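Local coordinates for protein carbohydrate kinase, pfkB family (Enterococcus faecalis, PDB 3KTN) that probably phosphorylates a sugar acid, as a putative 2-keto-3-deoxygluconate kinase of the ribokinase-like PfkB family, at residues E124-I135 / K156-D167; E219-Q227 / L256-Q264. All blocks are in the same frame, centred on the assembly; numbering follows the deposited sequence.

Both contacts belong to the large mixed sheet of the ribokinase-like fold, and contact 1 closes along the chain before contact 2 opens. Contact 1 pairs two parallel strands inside the sheet, 132-135 and 163-167, together with the ends of the helices that lead into them. Contact 2 lies at one margin, where helix 218-233 packs on the hairpin of strands 250-257 and 262-269, the latter outermost within the chain. Strands 196-198 and 237-245 separate the two pairs; the centres of contact 1 and contact 2 are about 26 Å apart and their nearest atoms about 11 Å. Neither contact includes the magnesium site at Asp274 and Ile276; they join strands and helices of the sheet away from it.

Contact 1 (E124-I135 / K156-D167); sequences EAFLAEVDMVHI and KAHAYQKKVCFD
Strands 132-135 and 163-167 run parallel, their axes 4.6 Å apart at closest approach and inclined by 21°, and the backbone bonds zigzag from Lys163 N to Asp131 O, Val133 N to Lys163 O, Cys165 N to Val133 O and Ile135 N to Cys165 O. On one face of the sheet selenomethionine Met132 has CG anti to its backbone N (chi1 -176°) and bends only at the last torsion; SE lies 3.5 Å from Cys165 SG, while CE folds back against Lys163 CG. Leu287 of helix 278-291 covers Met132 and Cys165. Farther along, the His134 ring has Cys165 O over one face and Asp167 near its plane at the edge, the carboxylate plane turned 23° from that of the ring; Asp167 OD2 itself accepts a hydrogen bond from Gly137 N. This is a right-handed beta-alpha-beta crossover of the Rossmann-like core, and its helix, 144-159, packs on the other face. There Ala157 CB meets Val133 CG1 at 3.7 Å and Leu127 CD2 at 3.8 Å. Leu127 also lays CB over a face of the Tyr160 ring, a CH-pi contact 4.3 Å from the centroid. A Schellman motif ends the helix at Gln161. Just beyond it, Lys162 bends at its second torsion and reaches across to the turn after helix 123-127, where NZ donates to Val130 O at 2.9 Å.

Contact 2 (E219-Q227 / L256-Q264); sequences EAQETELIQ and LYTQNEYQQ
Ile226 and Tyr257 meet at about a right angle, the two branches of the isoleucine spread over the phenol: CG2 sits over one face, 4.0 Å from the ring centroid in a CH-pi contact, and CD1 reaches CE2 at 3.3 Å. With Ile226 CG1 anti to the carbonyl carbon (chi1 -66°) and the chain extended beyond it, CD1 is carried toward the hydroxyl end of the ring, beside CE2 and CZ. Tyr262 CD1 lies over the opposite face of Tyr257, and Thr223 OG1 comes to the edge. That hydroxyl donates to Glu219 O from above the carbonyl plane, one turn back in the helix. Helix 218-233 thus rests on a beta hairpin at the margin of the ribokinase-like sheet, and Phe238 of the neighbouring strand 237-245 also touches Ile226. Toward the hairpin turn, Gln227 stretches out from the helix beyond CG (chi2 -173°), and its NE2 donates to Thr258 O at 3.0 Å, with the acceptor close to the amide plane. Near the start of the segment the extended Glu219 brings CD within 3.5 Å of Tyr262 CE2, at the ring edge, its carboxylate turned 71° from the ring. Tyr262 OH points elsewhere, donating to a lone pair of Gln264 OE1 at 2.7 Å.

Contact 1 (E124-I135 / K156-D167)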
loop_
_atom_site.group_PDB
_atom_site.type_symbol
_atom_site.label_atom_id
_atom_site.label_comp_id
_atom_site.label_asym_id
_atom_site.label_seq_id
_atom_site.Cartn_x
_atom_site.Cartn_y
_atom_site.Cartn_z
ATOM N N GLU A 124 22.145 37.928 -12.684
ATOM C CA GLU A 124 23.470 38.209 -13.230
ATOM C C GLU A 124 24.394 37.019 -12.986
ATOM O O GLU A 124 25.022 36.502 -13.910
ATOM C CB GLU A 124 24.064 39.450 -12.559
ATOM C CG GLU A 124 23.276 40.733 -12.760
ATOM C CD GLU A 124 23.714 41.503 -13.990
ATOM O OE1 GLU A 124 24.921 41.811 -14.099
ATOM O OE2 GLU A 124 22.856 41.807 -14.843
ATOM N N ALA A 125 24.469 36.590 -11.729
ATOM C CA ALA A 125 25.319 35.469 -11.345
ATOM C C ALA A 125 24.918 34.153 -12.004
ATOM O O ALA A 125 25.779 33.349 -12.374
ATOM C CB ALA A 125 25.309 35.312 -9.833
ATOM N N PHE A 126 23.613 33.930 -12.151
ATOM C CA PHE A 126 23.129 32.691 -12.751
ATOM C C PHE A 126 23.450 32.630 -14.234
ATOM O O PHE A 126 24.026 31.650 -14.713
ATOM C CB PHE A 126 21.616 32.544 -12.566
ATOM C CG PHE A 126 21.153 32.745 -11.152
ATOM C CD1 PHE A 126 21.995 32.468 -10.077
ATOM C CD2 PHE A 126 19.864 33.198 -10.893
ATOM C CE1 PHE A 126 21.558 32.636 -8.764
ATOM C CE2 PHE A 126 19.416 33.369 -9.582
ATOM C CZ PHE A 126 20.267 33.088 -8.515
ATOM N N LEU A 127 23.070 33.681 -14.954
ATOM C CA LEU A 127 23.304 33.752 -16.390
ATOM C C LEU A 127 24.767 33.509 -16.744
ATOM O O LEU A 127 25.073 32.938 -17.790
ATOM C CB LEU A 127 22.842 35.109 -16.924
ATOM C CG LEU A 127 21.324 35.308 -16.929
ATOM C CD1 LEU A 127 20.986 36.767 -17.201
ATOM C CD2 LEU A 127 20.699 34.404 -17.981
ATOM N N ALA A 128 25.668 33.925 -15.859
ATOM C CA ALA A 128 27.099 33.753 -16.084
ATOM C C ALA A 128 27.527 32.287 -16.110
ATOM O O ALA A 128 28.616 31.963 -16.582
ATOM C CB ALA A 128 27.887 34.501 -15.012
ATOM N N GLU A 129 26.674 31.398 -15.614
ATOM C CA GLU A 129 27.018 29.982 -15.586
ATOM C C GLU A 129 26.164 29.077 -16.467
ATOM O O GLU A 129 26.296 27.855 -16.412
ATOM C CB GLU A 129 26.985 29.477 -14.145
ATOM C CG GLU A 129 28.105 30.036 -13.283
ATOM C CD GLU A 129 27.991 29.609 -11.835
ATOM O OE1 GLU A 129 27.918 28.386 -11.574
ATOM O OE2 GLU A 129 27.975 30.497 -10.956
ATOM N N VAL A 130 25.298 29.667 -17.283
ATOM C CA VAL A 130 24.441 28.881 -18.167
ATOM C C VAL A 130 24.541 29.372 -19.604
ATOM O O VAL A 130 24.879 30.530 -19.846
ATOM C CB VAL A 130 22.960 28.952 -17.730
ATOM C CG1 VAL A 130 22.809 28.405 -16.320
ATOM C CG2 VAL A 130 22.457 30.385 -17.807
ATOM N N ASP A 131 24.245 28.486 -20.552
ATOM C CA ASP A 131 24.292 28.835 -21.969
ATOM C C ASP A 131 22.885 29.048 -22.508
ATOM O O ASP A 131 22.692 29.693 -23.541
ATOM C CB ASP A 131 24.950 27.719 -22.772
ATOM C CG ASP A 131 26.277 27.295 -22.201
ATOM O OD1 ASP A 131 27.168 28.160 -22.065
ATOM O OD2 ASP A 131 26.430 26.092 -21.892
HETATM N N MSE A 132 21.905 28.496 -21.806
HETATM C CA MSE A 132 20.516 28.602 -22.223
HETATM C C MSE A 132 19.606 28.697 -21.007
HETATM O O MSE A 132 19.883 28.097 -19.970
HETATM C CB MSE A 132 20.148 27.372 -23.054
HETATM C CG MSE A 132 18.744 27.378 -23.638
HETATM SE SE MSE A 132 18.403 25.771 -24.680
HETATM C CE MSE A 132 19.275 26.267 -26.325
ATOM N N VAL A 133 18.529 29.460 -21.129
ATOM C CA VAL A 133 17.587 29.608 -20.032
ATOM C C VAL A 133 16.160 29.519 -20.553
ATOM O O VAL A 133 15.790 30.198 -21.514
ATOM C CB VAL A 133 17.777 30.953 -19.288
ATOM C CG1 VAL A 133 17.634 32.115 -20.252
ATOM C CG2 VAL A 133 16.762 31.075 -18.164
ATOM N N HIS A 134 15.365 28.657 -19.925
ATOM C CA HIS A 134 13.977 28.482 -20.316
ATOM C C HIS A 134 13.077 29.187 -19.318
ATOM O O HIS A 134 13.133 28.922 -18.119
ATOM C CB HIS A 134 13.615 26.998 -20.380
ATOM C CG HIS A 134 12.200 26.748 -20.798
ATOM N ND1 HIS A 134 11.128 26.964 -19.960
ATOM C CD2 HIS A 134 11.680 26.361 -21.986
ATOM C CE1 HIS A 134 10.007 26.724 -20.613
ATOM N NE2 HIS A 134 10.312 26.358 -21.847
ATOM N N ILE A 135 12.254 30.094 -19.824
ATOM C CA ILE A 135 11.335 30.851 -18.993
ATOM C C ILE A 135 9.957 30.228 -19.150
ATOM O O ILE A 135 9.366 30.272 -20.228
ATOM C CB ILE A 135 11.320 32.338 -19.423
ATOM C CG1 ILE A 135 12.724 32.929 -19.235
ATOM C CG2 ILE A 135 10.304 33.115 -18.605
ATOM C CD1 ILE A 135 12.855 34.392 -19.631
ATOM N N LYS A 156 17.743 40.340 -19.577
ATOM C CA LYS A 156 19.110 40.099 -19.133
ATOM C C LYS A 156 19.757 38.980 -19.945
ATOM O O LYS A 156 20.866 39.139 -20.457
ATOM C CB LYS A 156 19.116 39.747 -17.644
ATOM C CG LYS A 156 19.927 40.702 -16.791
ATOM C CD LYS A 156 19.168 41.120 -15.539
ATOM C CE LYS A 156 19.998 42.072 -14.691
ATOM N NZ LYS A 156 19.241 42.616 -13.529
ATOM N N ALA A 157 19.062 37.851 -20.064
ATOM C CA ALA A 157 19.578 36.710 -20.820
ATOM C C ALA A 157 19.971 37.158 -22.221
ATOM O O ALA A 157 20.994 36.733 -22.760
ATOM C CB ALA A 157 18.522 35.611 -20.901
ATOM N N HIS A 158 19.143 38.015 -22.807
ATOM C CA HIS A 158 19.404 38.532 -24.141
ATOM C C HIS A 158 20.709 39.329 -24.152
ATOM O O HIS A 158 21.549 39.145 -25.031
ATOM C CB HIS A 158 18.252 39.422 -24.598
ATOM C CG HIS A 158 18.438 39.981 -25.972
ATOM N ND1 HIS A 158 18.614 39.180 -27.082
ATOM C CD2 HIS A 158 18.504 41.257 -26.417
ATOM C CE1 HIS A 158 18.779 39.940 -28.149
ATOM N NE2 HIS A 158 18.717 41.205 -27.773
ATOM N N ALA A 159 20.871 40.206 -23.165
ATOM C CA ALA A 159 22.072 41.026 -23.049
ATOM C C ALA A 159 23.318 40.149 -22.989
ATOM O O ALA A 159 24.301 40.408 -23.686
ATOM C CB ALA A 159 21.991 41.900 -21.805
ATOM N N TYR A 160 23.277 39.117 -22.151
ATOM C CA TYR A 160 24.406 38.203 -22.012
ATOM C C TYR A 160 24.516 37.295 -23.228
ATOM O O TYR A 160 25.393 36.431 -23.295
ATOM C CB TYR A 160 24.249 37.340 -20.761
ATOM C CG TYR A 160 24.546 38.048 -19.462
ATOM C CD1 TYR A 160 23.854 39.202 -19.096
ATOM C CD2 TYR A 160 25.506 37.545 -18.583
ATOM C CE1 TYR A 160 24.107 39.837 -17.881
ATOM C CE2 TYR A 160 25.766 38.171 -17.365
ATOM C CZ TYR A 160 25.065 39.315 -17.021
ATOM O OH TYR A 160 25.319 39.931 -15.816
ATOM N N GLN A 161 23.621 37.487 -24.188
ATOM C CA GLN A 161 23.629 36.671 -25.392
ATOM C C GLN A 161 23.400 35.195 -25.076
ATOM O O GLN A 161 23.976 34.312 -25.715
ATOM C CB GLN A 161 24.954 36.844 -26.137
ATOM C CG GLN A 161 25.096 38.183 -26.842
ATOM C CD GLN A 161 26.474 38.373 -27.441
ATOM O OE1 GLN A 161 27.456 38.564 -26.721
ATOM N NE2 GLN A 161 26.559 38.309 -28.765
ATOM N N LYS A 162 22.562 34.934 -24.077
ATOM C CA LYS A 162 22.238 33.565 -23.690
ATOM C C LYS A 162 20.997 33.148 -24.461
ATOM O O LYS A 162 20.089 33.956 -24.666
ATOM C CB LYS A 162 21.954 33.478 -22.187
ATOM C CG LYS A 162 23.114 33.901 -21.301
ATOM C CD LYS A 162 24.346 33.054 -21.564
ATOM C CE LYS A 162 25.502 33.475 -20.677
ATOM N NZ LYS A 162 26.685 32.603 -20.897
ATOM N N LYS A 163 20.955 31.892 -24.892
ATOM C CA LYS A 163 19.803 31.394 -25.634
ATOM C C LYS A 163 18.583 31.413 -24.707
ATOM O O LYS A 163 18.678 31.043 -23.535
ATOM C CB LYS A 163 20.078 29.976 -26.131
ATOM C CG LYS A 163 19.227 29.563 -27.315
ATOM C CD LYS A 163 19.524 30.422 -28.539
ATOM C CE LYS A 163 20.979 30.310 -28.970
ATOM N NZ LYS A 163 21.252 31.107 -30.200
ATOM N N VAL A 164 17.445 31.857 -25.232
ATOM C CA VAL A 164 16.224 31.949 -24.443
ATOM C C VAL A 164 15.096 31.087 -25.005
ATOM O O VAL A 164 14.772 31.167 -26.192
ATOM C CB VAL A 164 15.744 33.417 -24.356
ATOM C CG1 VAL A 164 14.504 33.519 -23.486
ATOM C CG2 VAL A 164 16.858 34.292 -23.796
ATOM N N CYS A 165 14.506 30.261 -24.139
ATOM C CA CYS A 165 13.413 29.371 -24.521
ATOM C C CYS A 165 12.166 29.770 -23.753
ATOM O O CYS A 165 12.251 30.223 -22.616
ATOM C CB CYS A 165 13.778 27.926 -24.206
ATOM S SG CYS A 165 15.375 27.448 -24.884
ATOM N N PHE A 166 11.010 29.588 -24.373
ATOM C CA PHE A 166 9.752 29.977 -23.759
ATOM C C PHE A 166 8.616 29.075 -24.214
ATOM O O PHE A 166 8.560 28.675 -25.378
ATOM C CB PHE A 166 9.443 31.427 -24.145
ATOM C CG PHE A 166 8.114 31.920 -23.657
ATOM C CD1 PHE A 166 7.906 32.189 -22.312
ATOM C CD2 PHE A 166 7.073 32.140 -24.553
ATOM C CE1 PHE A 166 6.681 32.666 -21.865
ATOM C CE2 PHE A 166 5.842 32.616 -24.115
ATOM C CZ PHE A 166 5.646 32.882 -22.770
ATOM N N ASP A 167 7.708 28.760 -23.295
ATOM C CA ASP A 167 6.571 27.918 -23.625
ATOM C C ASP A 167 5.265 28.649 -23.381
ATOM O O ASP A 167 5.084 29.289 -22.348
ATOM C CB ASP A 167 6.593 26.627 -22.792
ATOM C CG ASP A 167 6.327 26.876 -21.312
ATOM O OD1 ASP A 167 5.242 26.496 -20.824
ATOM O OD2 ASP A 167 7.194 27.464 -20.634
#

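Contact 2 (E219-Q227 / L256-Q264)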
loop_
_atom_site.group_PDB
_atom_site.type_symbol
_atom_site.label_atom_id
_atom_site.label_comp_id
_atom_site.label_asym_id
_atom_site.label_seq_id
_atom_site.Cartn_x
_atom_site.Cartn_y
_atom_site.Cartn_z
ATOM N N GLU A 219 -1.470 23.298 -45.691
ATOM C CA GLU A 219 -0.115 23.506 -45.205
ATOM C C GLU A 219 0.407 24.910 -45.484
ATOM O O GLU A 219 0.911 25.581 -44.582
ATOM C CB GLU A 219 0.828 22.479 -45.834
ATOM C CG GLU A 219 2.255 22.560 -45.331
ATOM C CD GLU A 219 3.144 21.506 -45.950
ATOM O OE1 GLU A 219 2.730 20.327 -45.970
ATOM O OE2 GLU A 219 4.255 21.848 -46.408
ATOM N N ALA A 220 0.289 25.342 -46.738
ATOM C CA ALA A 220 0.755 26.662 -47.155
ATOM C C ALA A 220 0.241 27.765 -46.234
ATOM O O ALA A 220 1.003 28.626 -45.799
ATOM C CB ALA A 220 0.322 26.933 -48.586
ATOM N N GLN A 221 -1.055 27.734 -45.942
ATOM C CA GLN A 221 -1.658 28.728 -45.064
ATOM C C GLN A 221 -1.054 28.601 -43.671
ATOM O O GLN A 221 -0.667 29.594 -43.047
ATOM C CB GLN A 221 -3.169 28.512 -44.975
ATOM C CG GLN A 221 -3.857 29.441 -43.996
ATOM C CD GLN A 221 -5.267 29.001 -43.671
ATOM O OE1 GLN A 221 -6.137 28.970 -44.540
ATOM N NE2 GLN A 221 -5.501 28.653 -42.410
ATOM N N GLU A 222 -0.990 27.361 -43.196
ATOM C CA GLU A 222 -0.449 27.033 -41.883
ATOM C C GLU A 222 0.963 27.585 -41.714
ATOM O O GLU A 222 1.249 28.312 -40.760
ATOM C CB GLU A 222 -0.447 25.512 -41.710
ATOM C CG GLU A 222 0.084 25.010 -40.381
ATOM C CD GLU A 222 -0.719 25.513 -39.200
ATOM O OE1 GLU A 222 -0.591 26.707 -38.855
ATOM O OE2 GLU A 222 -1.485 24.713 -38.623
ATOM N N THR A 223 1.840 27.239 -42.650
ATOM C CA THR A 223 3.226 27.684 -42.619
ATOM C C THR A 223 3.367 29.207 -42.736
ATOM O O THR A 223 4.203 29.813 -42.059
ATOM C CB THR A 223 4.041 27.026 -43.753
ATOM O OG1 THR A 223 3.933 25.600 -43.656
ATOM C CG2 THR A 223 5.505 27.421 -43.657
ATOM N N GLU A 224 2.556 29.824 -43.593
ATOM C CA GLU A 224 2.611 31.272 -43.789
ATOM C C GLU A 224 2.363 32.002 -42.473
ATOM O O GLU A 224 3.091 32.929 -42.122
ATOM C CB GLU A 224 1.567 31.708 -44.830
ATOM C CG GLU A 224 1.716 33.141 -45.348
ATOM C CD GLU A 224 1.310 34.208 -44.338
ATOM O OE1 GLU A 224 0.217 34.093 -43.741
ATOM O OE2 GLU A 224 2.079 35.171 -44.151
ATOM N N LEU A 225 1.333 31.580 -41.751
ATOM C CA LEU A 225 1.000 32.199 -40.476
ATOM C C LEU A 225 2.114 32.066 -39.437
ATOM O O LEU A 225 2.477 33.043 -38.779
ATOM C CB LEU A 225 -0.290 31.590 -39.924
ATOM C CG LEU A 225 -0.658 31.933 -38.477
ATOM C CD1 LEU A 225 -0.499 33.419 -38.228
ATOM C CD2 LEU A 225 -2.085 31.500 -38.207
ATOM N N ILE A 226 2.664 30.864 -39.304
ATOM C CA ILE A 226 3.713 30.599 -38.325
ATOM C C ILE A 226 5.051 31.269 -38.618
ATOM O O ILE A 226 5.668 31.847 -37.722
ATOM C CB ILE A 226 3.928 29.072 -38.160
ATOM C CG1 ILE A 226 2.677 28.451 -37.541
ATOM C CG2 ILE A 226 5.152 28.795 -37.294
ATOM C CD1 ILE A 226 2.710 26.947 -37.450
ATOM N N GLN A 227 5.514 31.193 -39.858
ATOM C CA GLN A 227 6.790 31.815 -40.190
ATOM C C GLN A 227 6.676 33.335 -40.175
ATOM O O GLN A 227 7.681 34.039 -40.082
ATOM C CB GLN A 227 7.292 31.311 -41.541
ATOM C CG GLN A 227 7.532 29.813 -41.540
ATOM C CD GLN A 227 8.183 29.318 -42.806
ATOM O OE1 GLN A 227 7.689 29.564 -43.908
ATOM N NE2 GLN A 227 9.296 28.607 -42.662
ATOM N N LEU A 256 8.293 21.216 -36.219
ATOM C CA LEU A 256 9.373 22.134 -35.880
ATOM C C LEU A 256 9.583 23.111 -37.038
ATOM O O LEU A 256 9.916 22.702 -38.154
ATOM C CB LEU A 256 10.655 21.340 -35.615
ATOM C CG LEU A 256 11.976 22.078 -35.395
ATOM C CD1 LEU A 256 11.863 23.054 -34.232
ATOM C CD2 LEU A 256 13.065 21.051 -35.134
ATOM N N TYR A 257 9.383 24.398 -36.764
ATOM C CA TYR A 257 9.536 25.443 -37.780
ATOM C C TYR A 257 10.708 26.379 -37.517
ATOM O O TYR A 257 11.150 26.562 -36.380
ATOM C CB TYR A 257 8.292 26.337 -37.844
ATOM C CG TYR A 257 7.015 25.705 -38.341
ATOM C CD1 TYR A 257 6.653 25.778 -39.686
ATOM C CD2 TYR A 257 6.134 25.088 -37.453
ATOM C CE1 TYR A 257 5.438 25.258 -40.131
ATOM C CE2 TYR A 257 4.924 24.565 -37.887
ATOM C CZ TYR A 257 4.580 24.653 -39.222
ATOM O OH TYR A 257 3.374 24.141 -39.637
ATOM N N THR A 258 11.197 26.969 -38.598
ATOM C CA THR A 258 12.250 27.973 -38.554
ATOM C C THR A 258 11.604 29.030 -39.440
ATOM O O THR A 258 10.508 28.809 -39.959
ATOM C CB THR A 258 13.561 27.511 -39.213
ATOM O OG1 THR A 258 13.330 27.248 -40.600
ATOM C CG2 THR A 258 14.091 26.260 -38.534
ATOM N N GLN A 259 12.252 30.170 -39.622
ATOM C CA GLN A 259 11.656 31.185 -40.471
ATOM C C GLN A 259 11.627 30.725 -41.927
ATOM O O GLN A 259 10.793 31.183 -42.706
ATOM C CB GLN A 259 12.415 32.509 -40.330
ATOM C CG GLN A 259 12.153 33.199 -39.001
ATOM C CD GLN A 259 12.906 34.501 -38.840
ATOM O OE1 GLN A 259 12.796 35.403 -39.670
ATOM N NE2 GLN A 259 13.671 34.612 -37.761
ATOM N N ASN A 260 12.506 29.791 -42.282
ATOM C CA ASN A 260 12.573 29.307 -43.658
ATOM C C ASN A 260 12.396 27.802 -43.872
ATOM O O ASN A 260 12.636 27.304 -44.972
ATOM C CB ASN A 260 13.898 29.744 -44.281
ATOM C CG ASN A 260 14.129 31.233 -44.157
ATOM O OD1 ASN A 260 13.335 32.039 -44.645
ATOM N ND2 ASN A 260 15.215 31.611 -43.496
ATOM N N GLU A 261 11.981 27.075 -42.838
ATOM C CA GLU A 261 11.792 25.631 -42.973
ATOM C C GLU A 261 10.638 25.094 -42.141
ATOM O O GLU A 261 10.154 25.752 -41.219
ATOM C CB GLU A 261 13.072 24.888 -42.596
ATOM C CG GLU A 261 14.246 25.180 -43.506
ATOM C CD GLU A 261 15.525 24.522 -43.029
ATOM O OE1 GLU A 261 15.586 23.272 -43.021
ATOM O OE2 GLU A 261 16.468 25.254 -42.655
ATOM N N TYR A 262 10.206 23.885 -42.481
ATOM C CA TYR A 262 9.109 23.224 -41.792
ATOM C C TYR A 262 9.320 21.719 -41.788
ATOM O O TYR A 262 9.400 21.094 -42.845
ATOM C CB TYR A 262 7.779 23.562 -42.472
ATOM C CG TYR A 262 6.648 22.617 -42.130
ATOM C CD1 TYR A 262 6.371 22.275 -40.805
ATOM C CD2 TYR A 262 5.846 22.073 -43.130
ATOM C CE1 TYR A 262 5.324 21.420 -40.488
ATOM C CE2 TYR A 262 4.796 21.219 -42.824
ATOM C CZ TYR A 262 4.539 20.897 -41.502
ATOM O OH TYR A 262 3.492 20.064 -41.197
ATOM N N GLN A 263 9.408 21.143 -40.593
ATOM C CA GLN A 263 9.614 19.708 -40.454
ATOM C C GLN A 263 8.532 19.095 -39.574
ATOM O O GLN A 263 8.353 19.485 -38.422
ATOM C CB GLN A 263 10.989 19.430 -39.850
ATOM C CG GLN A 263 11.544 18.084 -40.237
ATOM C CD GLN A 263 11.687 17.950 -41.737
ATOM O OE1 GLN A 263 12.354 18.760 -42.381
ATOM N NE2 GLN A 263 11.059 16.928 -42.305
ATOM N N GLN A 264 7.810 18.135 -40.135
ATOM C CA GLN A 264 6.732 17.460 -39.429
ATOM C C GLN A 264 7.072 15.981 -39.337
ATOM O O GLN A 264 7.586 15.399 -40.290
ATOM C CB GLN A 264 5.424 17.643 -40.203
ATOM C CG GLN A 264 4.216 16.936 -39.616
ATOM C CD GLN A 264 3.494 17.769 -38.579
ATOM O OE1 GLN A 264 3.036 18.874 -38.863
ATOM N NE2 GLN A 264 3.381 17.239 -37.366
#